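Local coordinates for VgrG protein (PDB 4DTH) that probably cross-links actin monomers in host cells, through a toxin domain that binds ATP and magnesium ions, at residues Y48-L60 / T106-F118. Residues are numbered along the deposited sequence; the frame is centred on the assembly and turned at random.
Sequences YVKSAQGDALFML and TRKQAMLWLATHF. With SO4 (sulfate ion), chain H.
With chi1 at 66°, Phe58 sets its CG between its backbone N and carbonyl carbon, and the ring stands out onto the helix at Ala110 and Met111. Met111 CG lies beside its backbone N with an extended chain beyond, laying the side chain along the ring. CG sits over one face, 3.8 Å from the ring centroid, in a CH-pi contact. SD lies above the same face, farther off, a Met-aromatic contact, and CE reaches back to Phe58 CB. Val49 CB lies over the opposite face, toward the rim, so strand and helix flank the ring. At the ring edge, Leu114 CD2 comes to 3.5 Å from Phe58 CE1, and Ala110 CB to 3.6 Å from Phe58 CE2. Leu114 CD2 also meets Leu60 CD1.

Toward the N-terminal end of segment 106-118, Leu57 CD1 packs against both Ala110 CB (3.7 Å) and Thr106 CG2. Arg107 NH1 passes 3.7 Å from Leu57 CD2. Tyr94 O and Ala103 O fix the guanidinium through NE and NH1. Farther along, Trp113 NE1 and His117 ND1 hydrogen-bond O4 and O2 of a sulfate ion, probably from crystallisation, each at 2.9 Å. No hydrogen bond joins the segments. Val49 O accepts from both Leu57 N and Phe58 N, the mark of a classic beta bulge. Helix 101-124 thus packs on one face of an antiparallel beta hairpin within the actin cross-linking domain.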
ATOM      1  N   TYR A  48     -16.907  -3.302  -6.630  1.00 22.28           N
ATOM      2  CA  TYR A  48     -16.642  -1.963  -6.132  1.00 21.64           C
ATOM      3  C   TYR A  48     -17.919  -1.266  -5.721  1.00 24.48           C
ATOM      4  O   TYR A  48     -19.028  -1.675  -6.107  1.00 23.08           O
ATOM      5  CB  TYR A  48     -15.802  -1.111  -7.121  1.00 23.36           C
ATOM      6  CG  TYR A  48     -16.483  -0.792  -8.434  1.00 26.17           C
ATOM      7  CD1 TYR A  48     -16.450  -1.692  -9.496  1.00 28.53           C
ATOM      8  CD2 TYR A  48     -17.097   0.440  -8.642  1.00 28.07           C
ATOM      9  CE1 TYR A  48     -17.039  -1.388 -10.722  1.00 29.71           C
ATOM     10  CE2 TYR A  48     -17.693   0.754  -9.864  1.00 29.57           C
ATOM     11  CZ  TYR A  48     -17.652  -0.160 -10.904  1.00 36.85           C
ATOM     12  OH  TYR A  48     -18.233   0.136 -12.111  1.00 40.00           O
ATOM     13  N   VAL A  49     -17.761  -0.238  -4.890  1.00 19.94           N
ATOM     14  CA  VAL A  49     -18.869   0.584  -4.430  1.00 19.65           C
ATOM     15  C   VAL A  49     -18.631   1.979  -4.953  1.00 24.14           C
ATOM     16  O   VAL A  49     -17.514   2.501  -4.848  1.00 22.52           O
ATOM     17  CB  VAL A  49     -19.060   0.532  -2.889  1.00 23.03           C
ATOM     18  CG1 VAL A  49     -19.988   1.642  -2.385  1.00 22.75           C
ATOM     19  CG2 VAL A  49     -19.588  -0.832  -2.465  1.00 22.57           C
ATOM     20  N   LYS A  50     -19.673   2.568  -5.550  1.00 21.31           N
ATOM     21  CA  LYS A  50     -19.594   3.923  -6.064  1.00 21.64           C
ATOM     22  C   LYS A  50     -20.721   4.770  -5.477  1.00 27.19           C
ATOM     23  O   LYS A  50     -21.691   4.227  -4.935  1.00 25.93           O
ATOM     24  CB  LYS A  50     -19.622   3.925  -7.615  1.00 24.03           C
ATOM     25  CG  LYS A  50     -20.929   3.426  -8.238  1.00 26.90           C
ATOM     26  CD  LYS A  50     -20.847   3.333  -9.753  1.00 35.55           C
ATOM     27  CE  LYS A  50     -22.169   2.893 -10.342  1.00 47.46           C
ATOM     28  NZ  LYS A  50     -22.079   2.635 -11.806  1.00 55.63           N
ATOM     29  N   SER A  51     -20.620   6.097  -5.608  1.00 25.43           N
ATOM     30  CA  SER A  51     -21.714   6.963  -5.177  1.00 26.64           C
ATOM     31  C   SER A  51     -22.778   6.855  -6.278  1.00 32.49           C
ATOM     32  O   SER A  51     -22.457   6.426  -7.395  1.00 30.81           O
ATOM     33  CB  SER A  51     -21.238   8.407  -5.052  1.00 30.51           C
ATOM     34  OG  SER A  51     -20.876   8.917  -6.324  1.00 38.00           O
ATOM     35  N   ALA A  52     -24.027   7.248  -5.982  1.00 33.06           N
ATOM     36  CA  ALA A  52     -25.108   7.246  -6.980  1.00 35.44           C
ATOM     37  C   ALA A  52     -24.750   8.146  -8.181  1.00 43.17           C
ATOM     38  O   ALA A  52     -25.166   7.866  -9.303  1.00 43.77           O
ATOM     39  CB  ALA A  52     -26.396   7.723  -6.347  1.00 36.74           C
ATOM     40  N   GLN A  53     -23.923   9.179  -7.940  1.00 41.73           N
ATOM     41  CA  GLN A  53     -23.415  10.124  -8.946  1.00 42.73           C
ATOM     42  C   GLN A  53     -22.402   9.468  -9.910  1.00 45.46           C
ATOM     43  O   GLN A  53     -22.092  10.047 -10.956  1.00 45.59           O
ATOM     44  CB  GLN A  53     -22.794  11.361  -8.265  1.00 44.76           C
ATOM     45  CG  GLN A  53     -23.803  12.277  -7.553  1.00 71.73           C
ATOM     46  CD  GLN A  53     -24.343  11.717  -6.251  1.00 99.88           C
ATOM     47  OE1 GLN A  53     -23.600  11.247  -5.376  1.00 95.99           O
ATOM     48  NE2 GLN A  53     -25.659  11.752  -6.095  1.00 94.73           N
ATOM     49  N   GLY A  54     -21.901   8.284  -9.544  1.00 39.41           N
ATOM     50  CA  GLY A  54     -20.970   7.506 -10.356  1.00 38.00           C
ATOM     51  C   GLY A  54     -19.515   7.510  -9.929  1.00 38.81           C
ATOM     52  O   GLY A  54     -18.701   6.850 -10.577  1.00 39.05           O
ATOM     53  N   ASP A  55     -19.164   8.247  -8.851  1.00 32.94           N
ATOM     54  CA  ASP A  55     -17.777   8.326  -8.356  1.00 31.15           C
ATOM     55  C   ASP A  55     -17.394   7.038  -7.629  1.00 30.56           C
ATOM     56  O   ASP A  55     -18.033   6.696  -6.632  1.00 28.96           O
ATOM     57  CB  ASP A  55     -17.594   9.503  -7.380  1.00 33.37           C
ATOM     58  CG  ASP A  55     -18.152  10.836  -7.846  1.00 47.34           C
ATOM     59  OD1 ASP A  55     -17.725  11.315  -8.922  1.00 47.76           O
ATOM     60  OD2 ASP A  55     -18.983  11.418  -7.112  1.00 54.85           O
ATOM     61  N   ALA A  56     -16.349   6.344  -8.107  1.00 26.65           N
ATOM     62  CA  ALA A  56     -15.848   5.113  -7.484  1.00 25.38           C
ATOM     63  C   ALA A  56     -15.250   5.436  -6.101  1.00 25.91           C
ATOM     64  O   ALA A  56     -14.397   6.323  -5.985  1.00 24.42           O
ATOM     65  CB  ALA A  56     -14.814   4.457  -8.386  1.00 26.64           C
ATOM     66  N   LEU A  57     -15.749   4.761  -5.047  1.00 20.81           N
ATOM     67  CA  LEU A  57     -15.319   5.013  -3.664  1.00 19.51           C
ATOM     68  C   LEU A  57     -14.324   3.992  -3.135  1.00 21.54           C
ATOM     69  O   LEU A  57     -13.308   4.375  -2.549  1.00 21.06           O
ATOM     70  CB  LEU A  57     -16.538   5.144  -2.736  1.00 19.51           C
ATOM     71  CG  LEU A  57     -17.568   6.225  -3.135  1.00 23.87           C
ATOM     72  CD1 LEU A  57     -18.832   6.089  -2.317  1.00 23.60           C
ATOM     73  CD2 LEU A  57     -16.979   7.654  -3.020  1.00 25.38           C
ATOM     74  N   PHE A  58     -14.606   2.702  -3.331  1.00 18.74           N
ATOM     75  CA  PHE A  58     -13.700   1.642  -2.894  1.00 17.85           C
ATOM     76  C   PHE A  58     -13.913   0.338  -3.627  1.00 22.40           C
ATOM     77  O   PHE A  58     -14.997   0.082  -4.161  1.00 22.68           O
ATOM     78  CB  PHE A  58     -13.728   1.438  -1.366  1.00 18.83           C
ATOM     79  CG  PHE A  58     -15.038   0.932  -0.811  1.00 19.27           C
ATOM     80  CD1 PHE A  58     -15.302  -0.432  -0.744  1.00 20.42           C
ATOM     81  CD2 PHE A  58     -15.982   1.817  -0.304  1.00 20.44           C
ATOM     82  CE1 PHE A  58     -16.514  -0.901  -0.229  1.00 20.40           C
ATOM     83  CE2 PHE A  58     -17.185   1.349   0.226  1.00 21.68           C
ATOM     84  CZ  PHE A  58     -17.438  -0.009   0.278  1.00 19.48           C
ATOM     85  N   MET A  59     -12.887  -0.504  -3.616  1.00 19.14           N
ATOM     86  CA  MET A  59     -12.945  -1.814  -4.247  1.00 19.84           C
ATOM     87  C   MET A  59     -13.217  -2.889  -3.207  1.00 21.29           C
ATOM     88  O   MET A  59     -12.787  -2.775  -2.060  1.00 19.62           O
ATOM     89  CB  MET A  59     -11.597  -2.132  -4.926  1.00 22.97           C
ATOM     90  CG  MET A  59     -11.244  -1.219  -6.074  1.00 28.48           C
ATOM     91  SD  MET A  59      -9.583  -1.633  -6.616  1.00 34.82           S
ATOM     92  CE  MET A  59      -9.354  -0.493  -7.926  1.00 33.05           C
ATOM     93  N   LEU A  60     -13.873  -3.966  -3.632  1.00 19.11           N
ATOM     94  CA  LEU A  60     -14.086  -5.151  -2.802  1.00 19.71           C
ATOM     95  C   LEU A  60     -13.038  -6.146  -3.264  1.00 22.66           C
ATOM     96  O   LEU A  60     -13.000  -6.503  -4.449  1.00 22.10           O
ATOM     97  CB  LEU A  60     -15.500  -5.719  -3.012  1.00 20.13           C
ATOM     98  CG  LEU A  60     -16.600  -5.081  -2.160  1.00 26.15           C
ATOM     99  CD1 LEU A  60     -17.062  -3.768  -2.740  1.00 27.21           C
ATOM    100  CD2 LEU A  60     -17.769  -6.011  -2.049  1.00 30.24           C
ATOM    101  N   THR A 106     -17.338  10.436   2.581  1.00 22.95           N
ATOM    102  CA  THR A 106     -18.170   9.538   1.765  1.00 22.55           C
ATOM    103  C   THR A 106     -17.578   8.122   1.740  1.00 23.85           C
ATOM    104  O   THR A 106     -18.337   7.159   1.850  1.00 22.76           O
ATOM    105  CB  THR A 106     -18.427  10.110   0.368  1.00 30.93           C
ATOM    106  OG1 THR A 106     -18.903  11.452   0.501  1.00 35.82           O
ATOM    107  CG2 THR A 106     -19.448   9.295  -0.416  1.00 27.41           C
ATOM    108  N   ARG A 107     -16.235   7.995   1.661  1.00 20.78           N
ATOM    109  CA  ARG A 107     -15.583   6.678   1.679  1.00 20.02           C
ATOM    110  C   ARG A 107     -15.842   5.951   3.000  1.00 22.50           C
ATOM    111  O   ARG A 107     -16.212   4.781   2.976  1.00 21.74           O
ATOM    112  CB  ARG A 107     -14.074   6.798   1.417  1.00 19.83           C
ATOM    113  CG  ARG A 107     -13.740   6.982  -0.054  1.00 19.53           C
ATOM    114  CD  ARG A 107     -12.498   7.862  -0.242  1.00 22.04           C
ATOM    115  NE  ARG A 107     -12.132   7.925  -1.659  1.00 24.88           N
ATOM    116  CZ  ARG A 107     -12.771   8.636  -2.583  1.00 28.73           C
ATOM    117  NH1 ARG A 107     -13.791   9.418  -2.243  1.00 19.39           N
ATOM    118  NH2 ARG A 107     -12.393   8.576  -3.851  1.00 22.98           N
ATOM    119  N   LYS A 108     -15.692   6.654   4.141  1.00 19.78           N
ATOM    120  CA  LYS A 108     -15.927   6.081   5.473  1.00 19.76           C
ATOM    121  C   LYS A 108     -17.374   5.625   5.611  1.00 22.89           C
ATOM    122  O   LYS A 108     -17.627   4.503   6.049  1.00 21.10           O
ATOM    123  CB  LYS A 108     -15.594   7.110   6.559  1.00 22.06           C
ATOM    124  CG  LYS A 108     -14.084   7.385   6.711  1.00 23.35           C
ATOM    125  CD  LYS A 108     -13.828   8.723   7.429  1.00 28.58           C
ATOM    126  CE  LYS A 108     -14.362   8.735   8.852  1.00 28.00           C
ATOM    127  NZ  LYS A 108     -14.083  10.027   9.535  1.00 27.66           N
ATOM    128  N   GLN A 109     -18.322   6.500   5.219  1.00 20.16           N
ATOM    129  CA  GLN A 109     -19.754   6.205   5.299  1.00 20.15           C
ATOM    130  C   GLN A 109     -20.155   5.027   4.408  1.00 22.63           C
ATOM    131  O   GLN A 109     -20.935   4.162   4.844  1.00 21.21           O
ATOM    132  CB  GLN A 109     -20.580   7.468   5.005  1.00 21.59           C
ATOM    133  CG  GLN A 109     -20.504   8.464   6.166  1.00 37.42           C
ATOM    134  CD  GLN A 109     -21.071   9.817   5.824  1.00 72.87           C
ATOM    135  OE1 GLN A 109     -20.438  10.633   5.148  1.00 71.59           O
ATOM    136  NE2 GLN A 109     -22.249  10.110   6.346  1.00 72.26           N
ATOM    137  N   ALA A 110     -19.603   4.976   3.169  1.00 19.38           N
ATOM    138  CA  ALA A 110     -19.895   3.886   2.225  1.00 18.99           C
ATOM    139  C   ALA A 110     -19.367   2.548   2.747  1.00 21.75           C
ATOM    140  O   ALA A 110     -20.031   1.527   2.590  1.00 20.75           O
ATOM    141  CB  ALA A 110     -19.297   4.194   0.863  1.00 19.62           C
ATOM    142  N   MET A 111     -18.188   2.558   3.398  1.00 17.87           N
ATOM    143  CA  MET A 111     -17.626   1.333   3.978  1.00 16.50           C
ATOM    144  C   MET A 111     -18.465   0.848   5.147  1.00 20.72           C
ATOM    145  O   MET A 111     -18.731  -0.355   5.239  1.00 20.14           O
ATOM    146  CB  MET A 111     -16.179   1.553   4.404  1.00 17.86           C
ATOM    147  CG  MET A 111     -15.235   1.592   3.227  1.00 19.81           C
ATOM    148  SD  MET A 111     -13.524   1.596   3.766  1.00 22.38           S
ATOM    149  CE  MET A 111     -12.693   1.667   2.163  1.00 19.01           C
ATOM    150  N   LEU A 112     -18.910   1.774   6.014  1.00 19.00           N
ATOM    151  CA  LEU A 112     -19.761   1.421   7.158  1.00 19.34           C
ATOM    152  C   LEU A 112     -21.108   0.903   6.680  1.00 21.69           C
ATOM    153  O   LEU A 112     -21.600  -0.086   7.228  1.00 20.27           O
ATOM    154  CB  LEU A 112     -19.930   2.584   8.141  1.00 19.80           C
ATOM    155  CG  LEU A 112     -18.675   2.960   8.936  1.00 24.58           C
ATOM    156  CD1 LEU A 112     -18.814   4.352   9.521  1.00 25.52           C
ATOM    157  CD2 LEU A 112     -18.357   1.919  10.022  1.00 26.57           C
ATOM    158  N   TRP A 113     -21.660   1.509   5.613  1.00 19.27           N
ATOM    159  CA  TRP A 113     -22.920   1.049   5.023  1.00 20.03           C
ATOM    160  C   TRP A 113     -22.733  -0.384   4.504  1.00 20.93           C
ATOM    161  O   TRP A 113     -23.587  -1.239   4.753  1.00 19.79           O
ATOM    162  CB  TRP A 113     -23.408   1.963   3.873  1.00 19.41           C
ATOM    163  CG  TRP A 113     -24.464   1.276   3.040  1.00 20.76           C
ATOM    164  CD1 TRP A 113     -25.753   1.026   3.410  1.00 23.43           C
ATOM    165  CD2 TRP A 113     -24.255   0.564   1.810  1.00 20.08           C
ATOM    166  NE1 TRP A 113     -26.372   0.234   2.469  1.00 23.05           N
ATOM    167  CE2 TRP A 113     -25.474  -0.073   1.482  1.00 23.94           C
ATOM    168  CE3 TRP A 113     -23.154   0.401   0.951  1.00 20.98           C
ATOM    169  CZ2 TRP A 113     -25.628  -0.839   0.325  1.00 23.26           C
ATOM    170  CZ3 TRP A 113     -23.310  -0.356  -0.198  1.00 22.14           C
ATOM    171  CH2 TRP A 113     -24.544  -0.944  -0.514  1.00 22.65           C
ATOM    172  N   LEU A 114     -21.647  -0.632   3.742  1.00 17.63           N
ATOM    173  CA  LEU A 114     -21.410  -1.968   3.188  1.00 17.27           C
ATOM    174  C   LEU A 114     -21.274  -3.030   4.279  1.00 20.71           C
ATOM    175  O   LEU A 114     -21.817  -4.124   4.119  1.00 18.67           O
ATOM    176  CB  LEU A 114     -20.230  -2.006   2.198  1.00 17.31           C
ATOM    177  CG  LEU A 114     -20.023  -3.367   1.509  1.00 20.77           C
ATOM    178  CD1 LEU A 114     -21.201  -3.733   0.616  1.00 20.50           C
ATOM    179  CD2 LEU A 114     -18.734  -3.393   0.724  1.00 22.60           C
ATOM    180  N   ALA A 115     -20.623  -2.687   5.410  1.00 18.64           N
ATOM    181  CA  ALA A 115     -20.502  -3.616   6.540  1.00 18.72           C
ATOM    182  C   ALA A 115     -21.893  -3.987   7.073  1.00 21.15           C
ATOM    183  O   ALA A 115     -22.141  -5.162   7.337  1.00 19.99           O
ATOM    184  CB  ALA A 115     -19.655  -3.003   7.640  1.00 19.35           C
ATOM    185  N   THR A 116     -22.817  -3.008   7.176  1.00 18.47           N
ATOM    186  CA  THR A 116     -24.182  -3.321   7.616  1.00 18.59           C
ATOM    187  C   THR A 116     -24.908  -4.180   6.579  1.00 22.19           C
ATOM    188  O   THR A 116     -25.646  -5.089   6.952  1.00 20.90           O
ATOM    189  CB  THR A 116     -24.982  -2.067   8.007  1.00 27.02           C
ATOM    190  OG1 THR A 116     -25.401  -1.353   6.835  1.00 35.88           O
ATOM    191  CG2 THR A 116     -24.230  -1.171   8.968  1.00 18.06           C
ATOM    192  N   HIS A 117     -24.677  -3.903   5.283  1.00 19.64           N
ATOM    193  CA  HIS A 117     -25.264  -4.676   4.183  1.00 19.56           C
ATOM    194  C   HIS A 117     -24.757  -6.137   4.229  1.00 21.31           C
ATOM    195  O   HIS A 117     -25.551  -7.072   4.052  1.00 20.45           O
ATOM    196  CB  HIS A 117     -24.946  -3.992   2.837  1.00 20.66           C
ATOM    197  CG  HIS A 117     -25.449  -4.746   1.652  1.00 24.57           C
ATOM    198  ND1 HIS A 117     -26.761  -4.631   1.226  1.00 27.32           N
ATOM    199  CD2 HIS A 117     -24.795  -5.604   0.835  1.00 26.59           C
ATOM    200  CE1 HIS A 117     -26.866  -5.433   0.177  1.00 26.82           C
ATOM    201  NE2 HIS A 117     -25.710  -6.035  -0.097  1.00 26.86           N
ATOM    202  N   PHE A 118     -23.448  -6.327   4.502  1.00 17.63           N
ATOM    203  CA  PHE A 118     -22.835  -7.657   4.643  1.00 16.99           C
ATOM    204  C   PHE A 118     -23.435  -8.402   5.841  1.00 19.68           C
ATOM    205  O   PHE A 118     -23.640  -9.614   5.758  1.00 17.78           O
ATOM    206  CB  PHE A 118     -21.313  -7.538   4.808  1.00 18.80           C
ATOM    207  CG  PHE A 118     -20.469  -7.504   3.549  1.00 19.46           C
ATOM    208  CD1 PHE A 118     -20.669  -8.434   2.530  1.00 22.68           C
ATOM    209  CD2 PHE A 118     -19.388  -6.636   3.443  1.00 21.27           C
ATOM    210  CE1 PHE A 118     -19.839  -8.452   1.402  1.00 23.23           C
ATOM    211  CE2 PHE A 118     -18.563  -6.654   2.310  1.00 23.61           C
ATOM    212  CZ  PHE A 118     -18.806  -7.551   1.292  1.00 21.60           C
TER
HETATM  213  S   SO4 H 407     -29.387  -1.864   2.038  1.00 43.38           S
HETATM  214  O1  SO4 H 407     -30.676  -2.298   2.568  1.00 43.81           O
HETATM  215  O2  SO4 H 407     -28.293  -2.622   2.686  1.00 43.92           O
HETATM  216  O3  SO4 H 407     -29.353  -2.126   0.602  1.00 43.88           O
HETATM  217  O4  SO4 H 407     -29.209  -0.421   2.310  1.00 40.18           O